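Transcriptional regulator, LysR family (Vibrio cholerae, PDB 3SZP) is a LysR-type virulence gene activator that probably binds regulatory DNA through a winged helix-turn-helix and controls transcription. Local coordinates at residues 41-49 with 57-65; 89-99 with 119-128. One frame throughout, in Å; residues are numbered along the deposited sequence.

Contact 1 (41-49 with 57-65)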
loop_
_atom_site.group_PDB
_atom_site.type_symbol
_atom_site.label_atom_id
_atom_site.label_comp_id
_atom_site.label_asym_id
_atom_site.label_seq_id
_atom_site.Cartn_x
_atom_site.Cartn_y
_atom_site.Cartn_z
ATOM N N ASP A 41 6.693 10.642 19.687
ATOM C CA ASP A 41 6.916 10.246 21.080
ATOM C C ASP A 41 7.021 11.452 22.010
ATOM O O ASP A 41 6.524 11.409 23.138
ATOM C CB ASP A 41 8.188 9.385 21.226
ATOM C CG ASP A 41 8.005 7.960 20.711
ATOM O OD1 ASP A 41 6.852 7.513 20.559
ATOM O OD2 ASP A 41 9.017 7.280 20.460
ATOM N N SER A 42 7.641 12.539 21.548
ATOM C CA SER A 42 7.757 13.715 22.417
ATOM C C SER A 42 6.431 14.461 22.576
ATOM O O SER A 42 6.204 15.101 23.597
ATOM C CB SER A 42 8.852 14.670 21.942
ATOM O OG SER A 42 8.371 15.538 20.934
ATOM N N LEU A 43 5.563 14.383 21.566
ATOM C CA LEU A 43 4.256 15.050 21.615
ATOM C C LEU A 43 3.169 14.115 22.128
ATOM O O LEU A 43 2.053 14.546 22.412
ATOM C CB LEU A 43 3.854 15.528 20.215
ATOM C CG LEU A 43 4.839 16.451 19.489
ATOM C CD1 LEU A 43 4.415 16.664 18.052
ATOM C CD2 LEU A 43 4.940 17.788 20.210
ATOM N N ASN A 44 3.491 12.826 22.209
ATOM C CA ASN A 44 2.477 11.801 22.418
ATOM C C ASN A 44 1.345 11.966 21.431
ATOM O O ASN A 44 0.188 11.887 21.796
ATOM C CB ASN A 44 1.949 11.865 23.845
ATOM C CG ASN A 44 2.977 11.410 24.847
ATOM O OD1 ASN A 44 3.695 10.438 24.614
ATOM N ND2 ASN A 44 3.068 12.116 25.965
ATOM N N LEU A 45 1.700 12.229 20.180
ATOM C CA LEU A 45 0.725 12.423 19.116
ATOM C C LEU A 45 1.207 11.799 17.827
ATOM O O LEU A 45 2.343 12.017 17.418
ATOM C CB LEU A 45 0.473 13.907 18.868
ATOM C CG LEU A 45 -0.419 14.641 19.862
ATOM C CD1 LEU A 45 -0.406 16.137 19.553
ATOM C CD2 LEU A 45 -1.829 14.096 19.828
ATOM N N ARG A 46 0.341 11.035 17.182
ATOM C CA ARG A 46 0.616 10.532 15.847
ATOM C C ARG A 46 0.384 11.677 14.873
ATOM O O ARG A 46 -0.668 12.303 14.880
ATOM C CB ARG A 46 -0.308 9.349 15.530
ATOM C CG ARG A 46 -0.030 8.599 14.231
ATOM C CD ARG A 46 -0.974 7.388 14.135
ATOM N NE ARG A 46 -0.882 6.701 12.855
ATOM C CZ ARG A 46 0.049 5.796 12.536
ATOM N NH1 ARG A 46 0.995 5.452 13.412
ATOM N NH2 ARG A 46 0.035 5.228 11.331
ATOM N N LEU A 47 1.373 11.952 14.038
ATOM C CA LEU A 47 1.298 13.070 13.091
ATOM C C LEU A 47 1.044 12.639 11.648
ATOM O O LEU A 47 0.439 13.379 10.886
ATOM C CB LEU A 47 2.574 13.918 13.133
ATOM C CG LEU A 47 2.826 14.666 14.439
ATOM C CD1 LEU A 47 4.137 15.403 14.337
ATOM C CD2 LEU A 47 1.683 15.636 14.763
ATOM N N LEU A 48 1.534 11.458 11.278
ATOM C CA LEU A 48 1.511 10.986 9.896
ATOM C C LEU A 48 0.999 9.572 9.832
ATOM O O LEU A 48 1.278 8.760 10.711
ATOM C CB LEU A 48 2.923 10.945 9.311
ATOM C CG LEU A 48 3.679 12.248 9.096
ATOM C CD1 LEU A 48 5.129 11.970 8.714
ATOM C CD2 LEU A 48 2.982 13.057 8.012
ATOM N N ASN A 49 0.272 9.275 8.764
ATOM C CA ASN A 49 -0.046 7.908 8.415
ATOM C C ASN A 49 0.814 7.444 7.243
ATOM O O ASN A 49 1.066 8.200 6.300
ATOM C CB ASN A 49 -1.533 7.778 8.074
ATOM C CG ASN A 49 -2.427 7.930 9.293
ATOM O OD1 ASN A 49 -2.210 7.284 10.328
ATOM N ND2 ASN A 49 -3.437 8.793 9.183
ATOM N N LEU A 57 -1.550 12.990 6.499
ATOM C CA LEU A 57 -1.469 13.627 7.810
ATOM C C LEU A 57 -2.644 13.226 8.673
ATOM O O LEU A 57 -3.758 13.063 8.174
ATOM C CB LEU A 57 -1.464 15.143 7.642
ATOM C CG LEU A 57 -0.167 15.724 7.070
ATOM C CD1 LEU A 57 -0.407 17.111 6.505
ATOM C CD2 LEU A 57 0.861 15.785 8.152
ATOM N N THR A 58 -2.398 13.056 9.970
ATOM C CA THR A 58 -3.504 12.883 10.893
ATOM C C THR A 58 -4.101 14.274 11.070
ATOM O O THR A 58 -3.589 15.229 10.471
ATOM C CB THR A 58 -3.010 12.339 12.231
ATOM O OG1 THR A 58 -2.073 13.266 12.799
ATOM C CG2 THR A 58 -2.322 10.980 12.020
ATOM N N GLU A 59 -5.150 14.402 11.885
ATOM C CA GLU A 59 -5.702 15.720 12.194
ATOM C C GLU A 59 -4.645 16.541 12.916
ATOM O O GLU A 59 -4.442 17.699 12.610
ATOM C CB GLU A 59 -6.963 15.616 13.067
ATOM C CG GLU A 59 -7.974 14.604 12.553
ATOM C CD GLU A 59 -9.263 14.556 13.386
ATOM O OE1 GLU A 59 -10.230 13.929 12.927
ATOM O OE2 GLU A 59 -9.309 15.144 14.492
ATOM N N ALA A 60 -3.990 15.924 13.888
ATOM C CA ALA A 60 -2.898 16.558 14.616
ATOM C C ALA A 60 -1.775 16.968 13.659
ATOM O O ALA A 60 -1.302 18.100 13.711
ATOM C CB ALA A 60 -2.372 15.635 15.686
ATOM N N GLY A 61 -1.368 16.058 12.776
ATOM C CA GLY A 61 -0.326 16.373 11.808
ATOM C C GLY A 61 -0.732 17.579 10.969
ATOM O O GLY A 61 0.087 18.460 10.669
ATOM N N GLU A 62 -2.008 17.610 10.602
ATOM C CA GLU A 62 -2.564 18.662 9.773
ATOM C C GLU A 62 -2.478 20.017 10.479
ATOM O O GLU A 62 -2.109 21.020 9.882
ATOM C CB GLU A 62 -4.017 18.323 9.437
ATOM C CG GLU A 62 -4.524 18.894 8.134
ATOM C CD GLU A 62 -3.843 18.286 6.907
ATOM O OE1 GLU A 62 -4.412 17.347 6.292
ATOM O OE2 GLU A 62 -2.745 18.761 6.546
ATOM N N ARG A 63 -2.809 20.026 11.761
ATOM C CA ARG A 63 -2.735 21.224 12.581
ATOM C C ARG A 63 -1.279 21.710 12.749
ATOM O O ARG A 63 -1.001 22.907 12.653
ATOM C CB ARG A 63 -3.377 20.938 13.944
ATOM C CG ARG A 63 -3.405 22.101 14.902
ATOM C CD ARG A 63 -4.533 23.069 14.576
ATOM N NE ARG A 63 -4.437 24.244 15.429
ATOM C CZ ARG A 63 -4.980 24.339 16.641
ATOM N NH1 ARG A 63 -5.690 23.326 17.153
ATOM N NH2 ARG A 63 -4.822 25.462 17.342
ATOM N N PHE A 64 -0.356 20.784 12.990
ATOM C CA PHE A 64 1.055 21.154 13.137
ATOM C C PHE A 64 1.640 21.737 11.847
ATOM O O PHE A 64 2.327 22.763 11.876
ATOM C CB PHE A 64 1.901 19.981 13.642
ATOM C CG PHE A 64 1.883 19.821 15.143
ATOM C CD1 PHE A 64 2.767 20.549 15.939
ATOM C CD2 PHE A 64 0.981 18.961 15.755
ATOM C CE1 PHE A 64 2.772 20.414 17.315
ATOM C CE2 PHE A 64 0.967 18.812 17.128
ATOM C CZ PHE A 64 1.872 19.554 17.920
ATOM N N TYR A 65 1.349 21.106 10.721
ATOM C CA TYR A 65 1.863 21.574 9.441
ATOM C C TYR A 65 1.360 22.975 9.118
ATOM O O TYR A 65 2.153 23.880 8.871
ATOM C CB TYR A 65 1.480 20.612 8.316
ATOM C CG TYR A 65 1.913 21.084 6.946
ATOM C CD1 TYR A 65 3.262 21.157 6.603
ATOM C CD2 TYR A 65 0.974 21.460 5.993
ATOM C CE1 TYR A 65 3.662 21.588 5.345
ATOM C CE2 TYR A 65 1.364 21.892 4.725
ATOM C CZ TYR A 65 2.711 21.957 4.409
ATOM O OH TYR A 65 3.098 22.385 3.150
#
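One face of the Phe-64 ring carries Leu-43 CD1, a CH-pi contact 4.2 Å from the ring centroid, toward the rim. At the edge, near the ring plane, Leu-45 CD1 reaches CE2, and Leu-47 CD2 comes in obliquely to lie 3.5 Å from Phe-64 CD2; Ile-82 of the second subunit packs on Phe-64 too. The Arg-46 guanidinium has Leu-48 O over one face, near the rim; in its plane, Asn-49 OD1 accepts from both NE and NH2, a side-on grip fixing the extended arginine's end. The contact joins the wing of the winged helix-turn-helix to the long linker helix 59-83. Thr-58 is the N-cap of that helix: its OG1, set by chi1 60° between backbone N and carbonyl carbon, takes the capping bond from Gly-61 N at 2.9 Å and donates to Arg-46 O at 2.7 Å. Thr-58 N binds Leu-47 O nearly straight at the hydrogen (170°), although above that carbonyl's plane. Gly-61 CA adds a CA-H...O contact to Leu-47 O at 3.2 Å. Just before the cap, at the antiparallel Leu-48/Leu-57 pair of the wing, Leu-48 CD2 presses on Leu-57 CD2, and both leucines pack against Phe-9.

Contact 2 (89-99 with 119-128)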
loop_
_atom_site.group_PDB
_atom_site.type_symbol
_atom_site.label_atom_id
_atom_site.label_comp_id
_atom_site.label_asym_id
_atom_site.label_seq_id
_atom_site.Cartn_x
_atom_site.Cartn_y
_atom_site.Cartn_z
ATOM N N ALA A 89 36.720 34.189 1.265
ATOM C CA ALA A 89 37.057 32.855 0.761
ATOM C C ALA A 89 36.710 31.735 1.741
ATOM O O ALA A 89 37.562 30.910 2.080
ATOM C CB ALA A 89 38.527 32.788 0.369
ATOM N N SER A 90 35.457 31.704 2.187
ATOM C CA SER A 90 35.030 30.723 3.167
ATOM C C SER A 90 33.528 30.548 3.055
ATOM O O SER A 90 32.838 31.379 2.464
ATOM C CB SER A 90 35.411 31.160 4.583
ATOM O OG SER A 90 34.680 32.300 4.986
ATOM N N GLY A 91 33.029 29.459 3.630
ATOM C CA GLY A 91 31.633 29.093 3.511
ATOM C C GLY A 91 31.427 27.819 2.705
ATOM O O GLY A 91 32.363 27.245 2.140
ATOM N N ARG A 92 30.179 27.373 2.655
ATOM C CA ARG A 92 29.832 26.168 1.925
ATOM C C ARG A 92 29.269 26.534 0.564
ATOM O O ARG A 92 28.568 27.527 0.420
ATOM C CB ARG A 92 28.800 25.361 2.709
ATOM C CG ARG A 92 28.498 23.993 2.121
ATOM C CD ARG A 92 27.062 23.580 2.433
ATOM N NE ARG A 92 26.103 24.521 1.857
ATOM C CZ ARG A 92 24.803 24.530 2.131
ATOM N NH1 ARG A 92 24.290 23.643 2.979
ATOM N NH2 ARG A 92 24.013 25.430 1.556
ATOM N N ILE A 93 29.589 25.739 -0.442
ATOM C CA ILE A 93 28.956 25.914 -1.735
ATOM C C ILE A 93 28.257 24.620 -2.157
ATOM O O ILE A 93 28.733 23.512 -1.898
ATOM C CB ILE A 93 29.944 26.423 -2.809
ATOM C CG1 ILE A 93 30.885 25.325 -3.277
ATOM C CG2 ILE A 93 30.755 27.607 -2.285
ATOM C CD1 ILE A 93 31.988 25.851 -4.194
ATOM N N ARG A 94 27.106 24.769 -2.791
ATOM C CA ARG A 94 26.281 23.622 -3.130
ATOM C C ARG A 94 26.282 23.410 -4.641
ATOM O O ARG A 94 25.934 24.310 -5.414
ATOM C CB ARG A 94 24.870 23.852 -2.608
ATOM C CG ARG A 94 24.054 22.601 -2.443
ATOM C CD ARG A 94 22.789 22.896 -1.622
ATOM N NE ARG A 94 22.002 21.690 -1.416
ATOM C CZ ARG A 94 20.887 21.411 -2.077
ATOM N NH1 ARG A 94 20.431 22.262 -2.989
ATOM N NH2 ARG A 94 20.221 20.285 -1.818
ATOM N N ILE A 95 26.690 22.213 -5.050
ATOM C CA ILE A 95 26.874 21.886 -6.450
ATOM C C ILE A 95 26.050 20.660 -6.839
ATOM O O ILE A 95 26.006 19.677 -6.087
ATOM C CB ILE A 95 28.350 21.576 -6.717
ATOM C CG1 ILE A 95 29.210 22.765 -6.307
ATOM C CG2 ILE A 95 28.571 21.215 -8.182
ATOM C CD1 ILE A 95 30.684 22.489 -6.375
ATOM N N SER A 96 25.401 20.724 -8.001
ATOM C CA SER A 96 24.741 19.565 -8.589
ATOM C C SER A 96 25.562 19.112 -9.796
ATOM O O SER A 96 26.107 19.945 -10.524
ATOM C CB SER A 96 23.309 19.916 -9.012
ATOM O OG SER A 96 22.746 18.927 -9.857
ATOM N N ALA A 97 25.671 17.798 -9.996
ATOM C CA ALA A 97 26.476 17.263 -11.089
ATOM C C ALA A 97 25.952 15.916 -11.533
ATOM O O ALA A 97 25.218 15.255 -10.799
ATOM C CB ALA A 97 27.957 17.163 -10.690
ATOM N N PRO A 98 26.325 15.496 -12.749
ATOM C CA PRO A 98 25.748 14.256 -13.275
ATOM C C PRO A 98 26.335 13.036 -12.587
ATOM O O PRO A 98 27.479 13.068 -12.126
ATOM C CB PRO A 98 26.136 14.291 -14.756
ATOM C CG PRO A 98 27.317 15.132 -14.830
ATOM C CD PRO A 98 27.193 16.167 -13.734
ATOM N N SER A 99 25.551 11.975 -12.508
ATOM C CA SER A 99 26.008 10.735 -11.899
ATOM C C SER A 99 27.179 10.115 -12.629
ATOM O O SER A 99 28.151 9.734 -12.006
ATOM C CB SER A 99 24.876 9.703 -11.838
ATOM O OG SER A 99 23.923 10.078 -10.877
ATOM N N ASP A 119 39.004 26.501 3.515
ATOM C CA ASP A 119 37.885 26.989 4.338
ATOM C C ASP A 119 36.584 27.051 3.541
ATOM O O ASP A 119 35.549 27.457 4.056
ATOM C CB ASP A 119 38.160 28.387 4.895
ATOM C CG ASP A 119 39.392 28.446 5.758
ATOM O OD1 ASP A 119 39.683 27.454 6.457
ATOM O OD2 ASP A 119 40.063 29.505 5.751
ATOM N N ILE A 120 36.652 26.693 2.271
ATOM C CA ILE A 120 35.445 26.570 1.466
ATOM C C ILE A 120 35.008 25.106 1.419
ATOM O O ILE A 120 35.778 24.236 1.006
ATOM C CB ILE A 120 35.659 27.085 0.035
ATOM C CG1 ILE A 120 35.812 28.605 0.041
ATOM C CG2 ILE A 120 34.502 26.648 -0.855
ATOM C CD1 ILE A 120 36.063 29.182 -1.312
ATOM N N HIS A 121 33.785 24.833 1.851
ATOM C CA HIS A 121 33.308 23.456 1.901
ATOM C C HIS A 121 32.320 23.120 0.789
ATOM O O HIS A 121 31.454 23.921 0.435
ATOM C CB HIS A 121 32.734 23.128 3.272
ATOM C CG HIS A 121 33.726 23.281 4.386
ATOM N ND1 HIS A 121 35.077 23.461 4.161
ATOM C CD2 HIS A 121 33.562 23.304 5.732
ATOM C CE1 HIS A 121 35.706 23.570 5.317
ATOM N NE2 HIS A 121 34.808 23.482 6.286
ATOM N N ILE A 122 32.468 21.929 0.230
ATOM C CA ILE A 122 31.629 21.527 -0.890
ATOM C C ILE A 122 30.600 20.487 -0.496
ATOM O O ILE A 122 30.935 19.444 0.069
ATOM C CB ILE A 122 32.446 20.981 -2.068
ATOM C CG1 ILE A 122 33.323 22.084 -2.656
ATOM C CG2 ILE A 122 31.508 20.415 -3.140
ATOM C CD1 ILE A 122 34.041 21.674 -3.954
ATOM N N GLU A 123 29.343 20.805 -0.784
ATOM C CA GLU A 123 28.266 19.828 -0.765
ATOM C C GLU A 123 27.935 19.480 -2.225
ATOM O O GLU A 123 27.517 20.339 -3.001
ATOM C CB GLU A 123 27.036 20.369 -0.036
ATOM C CG GLU A 123 25.960 19.325 0.140
ATOM C CD GLU A 123 24.656 19.892 0.638
ATOM O OE1 GLU A 123 24.670 20.838 1.447
ATOM O OE2 GLU A 123 23.597 19.383 0.211
ATOM N N LEU A 124 28.153 18.222 -2.588
ATOM C CA LEU A 124 27.989 17.764 -3.965
ATOM C C LEU A 124 26.868 16.719 -4.081
ATOM O O LEU A 124 26.910 15.673 -3.436
ATOM C CB LEU A 124 29.306 17.177 -4.472
ATOM C CG LEU A 124 29.348 16.549 -5.872
ATOM C CD1 LEU A 124 29.074 17.597 -6.951
ATOM C CD2 LEU A 124 30.690 15.884 -6.116
ATOM N N MET A 125 25.862 17.031 -4.891
ATOM C CA MET A 125 24.766 16.114 -5.166
ATOM C C MET A 125 24.819 15.626 -6.614
ATOM O O MET A 125 24.809 16.419 -7.548
ATOM C CB MET A 125 23.425 16.792 -4.900
ATOM C CG MET A 125 22.232 16.017 -5.422
ATOM S SD MET A 125 21.715 14.692 -4.303
ATOM C CE MET A 125 21.212 15.645 -2.855
ATOM N N MET A 126 24.881 14.312 -6.788
ATOM C CA MET A 126 24.878 13.717 -8.116
ATOM C C MET A 126 23.517 13.171 -8.493
ATOM O O MET A 126 22.853 12.531 -7.680
ATOM C CB MET A 126 25.894 12.586 -8.199
ATOM C CG MET A 126 27.177 13.022 -8.828
ATOM S SD MET A 126 28.448 13.043 -7.580
ATOM C CE MET A 126 28.604 11.262 -7.363
ATOM N N SER A 127 23.115 13.393 -9.738
ATOM C CA SER A 127 21.894 12.771 -10.258
ATOM C C SER A 127 21.957 12.609 -11.773
ATOM O O SER A 127 22.672 13.338 -12.449
ATOM C CB SER A 127 20.675 13.615 -9.884
ATOM O OG SER A 127 20.946 14.972 -10.199
ATOM N N ASN A 128 21.198 11.655 -12.304
ATOM C CA ASN A 128 21.064 11.540 -13.747
ATOM C C ASN A 128 20.446 12.845 -14.250
ATOM O O ASN A 128 19.851 13.593 -13.466
ATOM C CB ASN A 128 20.208 10.331 -14.108
ATOM C CG ASN A 128 18.767 10.482 -13.655
ATOM O OD1 ASN A 128 18.452 11.343 -12.832
ATOM N ND2 ASN A 128 17.881 9.647 -14.191
HETATM O O HOH W 1 39.790 28.801 1.980
#
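Strands 91-98 and 120-127 are the two parallel strands of a beta-alpha-beta unit in the LysR substrate-binding domain, a fold of the periplasmic-binding-protein type. The axes of these strand segments approach to 4.5 Å, their N-to-C directions 28° apart. The backbone ladder alternates donors between the strands: Ile-93 N gives to His-121 O at 2.7 Å, Glu-123 N to Ile-93 O, Ile-95 N to Glu-123 O, and Met-125 N to Ile-95 O. Where the ladder begins, a water bridges Ala-89 O and Asp-119 N. On one face, each carboxylate oxygen of the buried Glu-123 meets a different arginine of the neighbouring strand. Glu-123 CG is anti to the backbone N (chi1 -173°) and Arg-94 is extended from CG to NE, which lets the two chains run side by side to their charged ends. Arg-94 NE donates to Glu-123 OE2 at 3.2 Å, from well above the carboxylate plane. Glu-123 OE1 faces the poorly ordered Arg-92 NH1 at 3.2 Å through charge alone, with no N-H aimed at it. Arg-94 NH1 has its strongest polar partner in Glu-137 O, and the guanidinium also makes a cation-pi contact with Trp-138. The other face is apolar: Ile-95 CD1 meets Ile-122 CG2 at 3.9 Å, and Leu-124 CD1 touches Ile-95 CG2 and Ala-97 CB. Helix 102-116 covers this side with Phe-110, Phe-113 and Met-114, and helix 276-287 adds Phe-281. Strand 140-144 pairs with 91-98, while 120-127 forms a parallel ladder with a strand of the third subunit.

The two contacts follow one another along the chain without touching: their centres lie about 34 Å apart, the nearest atoms about 18 Å, with helix 59-83 leading from the first toward the second. Contact 1 lies far from the chain's centre, in the winged helix-turn-helix, and joins the end of helix 29-43 and the wing to the start of helix 59-83; contact 2 lies about 11 Å from that centre, in the substrate-binding domain. Both are partly buried. Leucines round an aromatic ring and a threonine cap hold contact 1, whereas a regular backbone ladder dominates contact 2, with an ionic cluster on one face and apolar packing on the other. Contact 1 meets the second subunit through salt bridges and packing; contact 2 nears it at its margin.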